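Local coordinates for CELL WALL surface anchor family protein (PDB 3ZGH), which binds keratin 10 through this domain of the pneumococcal serine-rich repeat protein PsrP, probably as an adhesin of the MSCRAMM type, at residues 111-116 with 120-125; 60-65 with 86-91. All coordinates share one frame; numbering follows the deposited sequence.

Contact 1: 111-116 with 120-125; sequences NYITDK and QVLSYN. With EDO (1,2-ethanediol), chain G.
A beta hairpin joins strand 109-114 to strand 120-131, and a classic beta bulge interrupts their antiparallel pairing, Val121 and Leu122 both facing Ile113. Ile113 N gives a hydrogen bond to Leu122 O at 3.0 Å, while Val121 N reaches Ile113 O at 2.7 Å. The extra residue shifts the register by one, so that Thr114 pairs with Gln120. Further along, Tyr124 N donates a hydrogen bond to Asn111 O, and a water accepts from Asn111 N and donates to Tyr124 O. The Asn111 amide adds a side-chain tie: ND2 meets Asn125 O at 2.8 Å, nearly straight (171°), with the acceptor in the amide plane. Ser157 OG holds OD1 of the same amide and Ser127 OG also bonds to ND2, so the group is fixed at both ends.

The hairpin lies in the large antiparallel sheet of the MSCRAMM domain, with strand 154-162 on the other side of 109-114, and each face carries its own packing. On one, Tyr112 chi1 (47°) turns the ring back over the Gln120 side chain, whose NE2 lies over a ring face, 4.1 Å from Tyr112 CG; ring and amide planes are 44° apart. On the opposite face of the sheet Ile113 CG1 meets Tyr124 CE2 at 3.6 Å and Leu122 CD1 at 4.0 Å, Leu122 CD1 also sitting over a face of the Tyr124 ring, offset toward its rim. Phe148 of helix 146-149 touches both Leu122 and Tyr124. Asn125 N donates to O2 of a 1,2-ethanediol, probably a crystallisation additive, at 3.0 Å.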
loop_
_atom_site.group_PDB
_atom_site.type_symbol
_atom_site.label_atom_id
_atom_site.label_comp_id
_atom_site.label_asym_id
_atom_site.label_seq_id
_atom_site.Cartn_x
_atom_site.Cartn_y
_atom_site.Cartn_z
ATOM N N ASN A 111 -8.815 4.593 3.515
ATOM C CA ASN A 111 -7.851 5.383 2.720
ATOM C C ASN A 111 -7.676 6.748 3.357
ATOM O O ASN A 111 -8.668 7.365 3.790
ATOM C CB ASN A 111 -8.383 5.595 1.302
ATOM C CG ASN A 111 -8.521 4.316 0.539
ATOM O OD1 ASN A 111 -7.534 3.657 0.261
ATOM N ND2 ASN A 111 -9.740 3.970 0.164
ATOM N N TYR A 112 -6.453 7.235 3.402
ATOM C CA TYR A 112 -6.182 8.513 4.032
ATOM C C TYR A 112 -4.848 9.066 3.590
ATOM O O TYR A 112 -4.035 8.338 3.036
ATOM C CB TYR A 112 -6.277 8.435 5.570
ATOM C CG TYR A 112 -5.575 7.305 6.260
ATOM C CD1 TYR A 112 -4.398 7.534 6.972
ATOM C CD2 TYR A 112 -6.105 6.014 6.257
ATOM C CE1 TYR A 112 -3.721 6.470 7.647
ATOM C CE2 TYR A 112 -5.439 4.951 6.929
ATOM C CZ TYR A 112 -4.246 5.199 7.618
ATOM O OH TYR A 112 -3.577 4.191 8.294
ATOM N N ILE A 113 -4.660 10.375 3.776
ATOM C CA ILE A 113 -3.388 11.007 3.526
ATOM C C ILE A 113 -2.653 11.050 4.859
ATOM O O ILE A 113 -3.253 11.404 5.896
ATOM C CB ILE A 113 -3.575 12.433 2.985
ATOM C CG1 ILE A 113 -4.325 12.397 1.644
ATOM C CG2 ILE A 113 -2.221 13.147 2.834
ATOM C CD1 ILE A 113 -3.524 11.745 0.527
ATOM N N THR A 114 -1.369 10.687 4.842
ATOM C CA THR A 114 -0.538 10.764 6.032
ATOM C C THR A 114 0.583 11.747 5.830
ATOM O O THR A 114 1.054 11.951 4.703
ATOM C CB THR A 114 0.104 9.407 6.397
ATOM O OG1 THR A 114 0.674 8.827 5.218
ATOM C CG2 THR A 114 -0.944 8.451 6.987
ATOM N N ASP A 115 1.031 12.346 6.921
ATOM C CA ASP A 115 2.154 13.259 6.839
ATOM C C ASP A 115 3.463 12.477 6.875
ATOM O O ASP A 115 3.470 11.248 6.896
ATOM C CB ASP A 115 2.084 14.359 7.922
ATOM C CG ASP A 115 2.326 13.838 9.345
ATOM O OD1 ASP A 115 2.929 12.754 9.544
ATOM O OD2 ASP A 115 1.925 14.560 10.287
ATOM N N LYS A 116 4.567 13.198 6.856
ATOM C CA LYS A 116 5.898 12.597 6.796
ATOM C C LYS A 116 6.173 11.605 7.952
ATOM O O LYS A 116 6.938 10.663 7.803
ATOM C CB LYS A 116 6.930 13.730 6.802
ATOM C CG LYS A 116 8.283 13.353 6.275
ATOM C CD LYS A 116 9.090 14.605 5.948
ATOM C CE LYS A 116 10.418 14.621 6.671
ATOM N NZ LYS A 116 11.333 15.661 6.104
ATOM N N GLN A 120 -2.120 10.778 10.429
ATOM C CA GLN A 120 -3.230 11.065 9.523
ATOM C C GLN A 120 -3.468 12.568 9.348
ATOM O O GLN A 120 -3.518 13.313 10.315
ATOM C CB GLN A 120 -4.527 10.378 9.966
ATOM C CG GLN A 120 -5.676 10.672 9.013
ATOM C CD GLN A 120 -7.016 10.118 9.480
ATOM O OE1 GLN A 120 -8.029 10.844 9.513
ATOM N NE2 GLN A 120 -7.039 8.826 9.815
ATOM N N VAL A 121 -3.616 12.991 8.094
ATOM C CA VAL A 121 -3.897 14.377 7.753
ATOM C C VAL A 121 -5.377 14.549 7.431
ATOM O O VAL A 121 -5.994 15.504 7.858
ATOM C CB VAL A 121 -3.099 14.833 6.497
ATOM C CG1 VAL A 121 -3.652 16.159 5.956
ATOM C CG2 VAL A 121 -1.622 14.959 6.811
ATOM N N LEU A 122 -5.929 13.651 6.619
ATOM C CA LEU A 122 -7.358 13.673 6.339
ATOM C C LEU A 122 -7.741 12.297 5.871
ATOM O O LEU A 122 -6.872 11.505 5.484
ATOM C CB LEU A 122 -7.718 14.731 5.278
ATOM C CG LEU A 122 -7.150 14.583 3.859
ATOM C CD1 LEU A 122 -7.871 13.530 3.046
ATOM C CD2 LEU A 122 -7.223 15.902 3.128
ATOM N N SER A 123 -9.026 11.981 5.896
ATOM C CA SER A 123 -9.438 10.658 5.476
ATOM C C SER A 123 -10.314 10.710 4.258
ATOM O O SER A 123 -11.072 11.644 4.087
ATOM C CB SER A 123 -10.171 9.939 6.623
ATOM O OG SER A 123 -11.180 10.770 7.128
ATOM N N TYR A 124 -10.204 9.680 3.426
ATOM C CA TYR A 124 -10.990 9.549 2.201
ATOM C C TYR A 124 -11.971 8.375 2.327
ATOM O O TYR A 124 -12.005 7.715 3.353
ATOM C CB TYR A 124 -10.041 9.307 1.027
ATOM C CG TYR A 124 -9.286 10.535 0.526
ATOM C CD1 TYR A 124 -9.951 11.749 0.333
ATOM C CD2 TYR A 124 -7.915 10.474 0.207
ATOM C CE1 TYR A 124 -9.286 12.858 -0.145
ATOM C CE2 TYR A 124 -7.235 11.598 -0.276
ATOM C CZ TYR A 124 -7.940 12.791 -0.456
ATOM O OH TYR A 124 -7.322 13.949 -0.933
ATOM N N ASN A 125 -12.762 8.115 1.288
ATOM C CA ASN A 125 -13.740 7.025 1.309
ATOM C C ASN A 125 -13.089 5.681 1.580
ATOM O O ASN A 125 -11.984 5.409 1.077
ATOM C CB ASN A 125 -14.457 6.908 -0.034
ATOM C CG ASN A 125 -15.341 8.139 -0.361
ATOM O OD1 ASN A 125 -15.804 8.851 0.536
ATOM N ND2 ASN A 125 -15.579 8.364 -1.652
HETATM C C1 EDO G . -11.916 8.874 -2.855
HETATM O O1 EDO G . -12.167 8.954 -4.269
HETATM C C2 EDO G . -12.095 10.246 -2.208
HETATM O O2 EDO G . -12.839 10.129 -0.978
HETATM O O HOH W 1 -11.303 5.597 4.742
#

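Contact 2: 60-65 with 86-91; sequences FTYTVT and IYNSGT
Tyr62 and Val64 project from strand 57-65, an inner strand of the large antiparallel sheet, and meet Ile86 and Asn88 where strand 85-87 of the small three-stranded sheet runs out into loop. This is packing between two layers of the MSCRAMM domain: the segments share no backbone pairing, and their nearest CA atoms, those of Val64 and Asn88, are 6.3 Å apart. All four touching residues are buried.

The polar part centres on the Tyr62 hydroxyl. Its OH lies 2.9 Å from Asn88 O, which sits at the ring edge and in the ring plane. Tyr62 OH also accepts a hydrogen bond from Tyr175 N. The Asn88 amide has its own partner, ND2 being hydrogen-bonded to Ser157 OG on strand 154-162, next to 57-65 in the sheet.

Flat groups meet next. The Tyr62 ring and the Asn88 amide lie almost parallel, their planes only 12° apart, and the two side chains run antiparallel past one another, Asn88 ND2 coming within 3.7 Å of Tyr62 CE2. Tyr62 CG stands anti to the backbone N (chi1 165°), which carries the ring across toward Asn88; Phe172 of strand 170-172 packs edge-to-face with the same ring.

Apolar contacts complete the layer. The two methyls of Val64 divide the work, CG2 packing on Asn88 CB at 3.8 Å and CG1 turning to Ile86. Ile45 of strand 43-53 touches both Val64 and Ile86, extending this patch to the next strand of the large sheet. Val64 and Ile86 cross obliquely, with Val64 CG1 4.0 Å from Ile86 CD1.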
loop_
_atom_site.group_PDB
_atom_site.type_symbol
_atom_site.label_atom_id
_atom_site.label_comp_id
_atom_site.label_asym_id
_atom_site.label_seq_id
_atom_site.Cartn_x
_atom_site.Cartn_y
_atom_site.Cartn_z
ATOM N N PHE A 60 -2.786 -4.639 7.985
ATOM C CA PHE A 60 -1.934 -4.155 6.908
ATOM C C PHE A 60 -2.033 -2.629 6.836
ATOM O O PHE A 60 -3.155 -2.074 6.864
ATOM C CB PHE A 60 -2.430 -4.725 5.567
ATOM C CG PHE A 60 -2.171 -6.190 5.360
ATOM C CD1 PHE A 60 -1.095 -6.611 4.601
ATOM C CD2 PHE A 60 -3.029 -7.155 5.884
ATOM C CE1 PHE A 60 -0.853 -7.990 4.388
ATOM C CE2 PHE A 60 -2.830 -8.505 5.633
ATOM C CZ PHE A 60 -1.723 -8.924 4.907
ATOM N N THR A 61 -0.890 -1.947 6.705
ATOM C CA THR A 61 -0.860 -0.497 6.478
ATOM C C THR A 61 0.113 -0.250 5.317
ATOM O O THR A 61 1.318 -0.530 5.416
ATOM C CB THR A 61 -0.406 0.297 7.726
ATOM O OG1 THR A 61 -1.227 -0.047 8.846
ATOM C CG2 THR A 61 -0.531 1.834 7.496
ATOM N N TYR A 62 -0.434 0.261 4.222
ATOM C CA TYR A 62 0.264 0.406 2.961
ATOM C C TYR A 62 0.325 1.864 2.544
ATOM O O TYR A 62 -0.717 2.487 2.377
ATOM C CB TYR A 62 -0.534 -0.395 1.931
ATOM C CG TYR A 62 -0.217 -0.127 0.478
ATOM C CD1 TYR A 62 1.073 -0.217 -0.007
ATOM C CD2 TYR A 62 -1.245 0.152 -0.429
ATOM C CE1 TYR A 62 1.343 0.003 -1.359
ATOM C CE2 TYR A 62 -0.990 0.366 -1.744
ATOM C CZ TYR A 62 0.293 0.293 -2.206
ATOM O OH TYR A 62 0.488 0.501 -3.541
ATOM N N THR A 63 1.523 2.395 2.346
ATOM C CA THR A 63 1.719 3.814 2.064
ATOM C C THR A 63 2.544 3.956 0.796
ATOM O O THR A 63 3.560 3.281 0.652
ATOM C CB THR A 63 2.471 4.532 3.204
ATOM O OG1 THR A 63 1.709 4.462 4.396
ATOM C CG2 THR A 63 2.722 6.025 2.883
ATOM N N VAL A 64 2.101 4.816 -0.114
ATOM C CA VAL A 64 2.900 5.190 -1.274
ATOM C C VAL A 64 3.294 6.650 -1.093
ATOM O O VAL A 64 2.464 7.468 -0.714
ATOM C CB VAL A 64 2.086 4.989 -2.562
ATOM C CG1 VAL A 64 2.748 5.701 -3.772
ATOM C CG2 VAL A 64 1.927 3.500 -2.832
ATOM N N THR A 65 4.557 6.979 -1.333
ATOM C CA THR A 65 5.059 8.308 -1.035
ATOM C C THR A 65 6.338 8.604 -1.814
ATOM O O THR A 65 7.056 7.674 -2.219
ATOM C CB THR A 65 5.359 8.443 0.484
ATOM O OG1 THR A 65 5.944 9.720 0.753
ATOM C CG2 THR A 65 6.293 7.331 0.996
ATOM N N ILE A 86 -1.792 10.687 -8.313
ATOM C CA ILE A 86 -1.525 9.243 -8.432
ATOM C C ILE A 86 -2.502 8.373 -7.624
ATOM O O ILE A 86 -3.016 8.814 -6.601
ATOM C CB ILE A 86 -0.091 8.885 -7.978
ATOM C CG1 ILE A 86 0.156 9.350 -6.549
ATOM C CG2 ILE A 86 0.954 9.503 -8.922
ATOM C CD1 ILE A 86 1.409 8.735 -5.926
ATOM N N TYR A 87 -2.754 7.153 -8.111
ATOM C CA TYR A 87 -3.470 6.107 -7.353
ATOM C C TYR A 87 -2.458 5.200 -6.652
ATOM O O TYR A 87 -1.327 5.067 -7.128
ATOM C CB TYR A 87 -4.271 5.229 -8.300
ATOM C CG TYR A 87 -5.432 5.896 -9.007
ATOM C CD1 TYR A 87 -6.410 6.583 -8.295
ATOM C CD2 TYR A 87 -5.576 5.792 -10.385
ATOM C CE1 TYR A 87 -7.495 7.147 -8.940
ATOM C CE2 TYR A 87 -6.641 6.357 -11.036
ATOM C CZ TYR A 87 -7.597 7.041 -10.314
ATOM O OH TYR A 87 -8.667 7.600 -10.972
ATOM N N ASN A 88 -2.851 4.553 -5.540
ATOM C CA ASN A 88 -2.012 3.514 -4.917
ATOM C C ASN A 88 -2.600 2.102 -5.139
ATOM O O ASN A 88 -2.147 1.131 -4.536
ATOM C CB ASN A 88 -1.841 3.764 -3.416
ATOM C CG ASN A 88 -3.139 3.556 -2.623
ATOM O OD1 ASN A 88 -4.250 3.558 -3.203
ATOM N ND2 ASN A 88 -3.009 3.440 -1.290
ATOM N N SER A 89 -3.618 1.977 -5.985
ATOM C CA SER A 89 -4.179 0.657 -6.231
ATOM C C SER A 89 -4.551 0.516 -7.683
ATOM O O SER A 89 -4.944 1.490 -8.308
ATOM C CB SER A 89 -5.404 0.396 -5.354
ATOM O OG SER A 89 -6.358 1.416 -5.541
ATOM N N GLY A 90 -4.403 -0.683 -8.228
ATOM C CA GLY A 90 -4.825 -0.918 -9.603
ATOM C C GLY A 90 -6.319 -1.204 -9.736
ATOM O O GLY A 90 -7.034 -1.354 -8.753
ATOM N N THR A 91 -6.822 -1.269 -10.957
ATOM C CA THR A 91 -8.189 -1.746 -11.146
ATOM C C THR A 91 -8.209 -3.271 -10.985
ATOM O O THR A 91 -7.496 -3.852 -10.167
ATOM C CB THR A 91 -8.685 -1.396 -12.545
ATOM O OG1 THR A 91 -7.934 -2.135 -13.520
ATOM C CG2 THR A 91 -8.536 0.102 -12.807
#

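Both contacts use the large antiparallel sheet. Strand 154-162 lies between 57-65 of contact 2 and 109-114 of contact 1, and the centres of the two contacts are about 12 Å apart. Contact 2 is near the middle of the chain, its centre about 4 Å from that of the whole, whereas contact 1 lies about 13 Å out. They touch by packing: Tyr112 OH comes 3.9 Å from Thr61 CG2, and Thr114 OG1 4.2 Å from Thr63 CG2. Ser157 on the intervening strand hydrogen-bonds both Asn111 and Asn88, and Thr156 likewise both Thr114 and Thr63. Both segments of contact 2 precede those of contact 1 in the sequence.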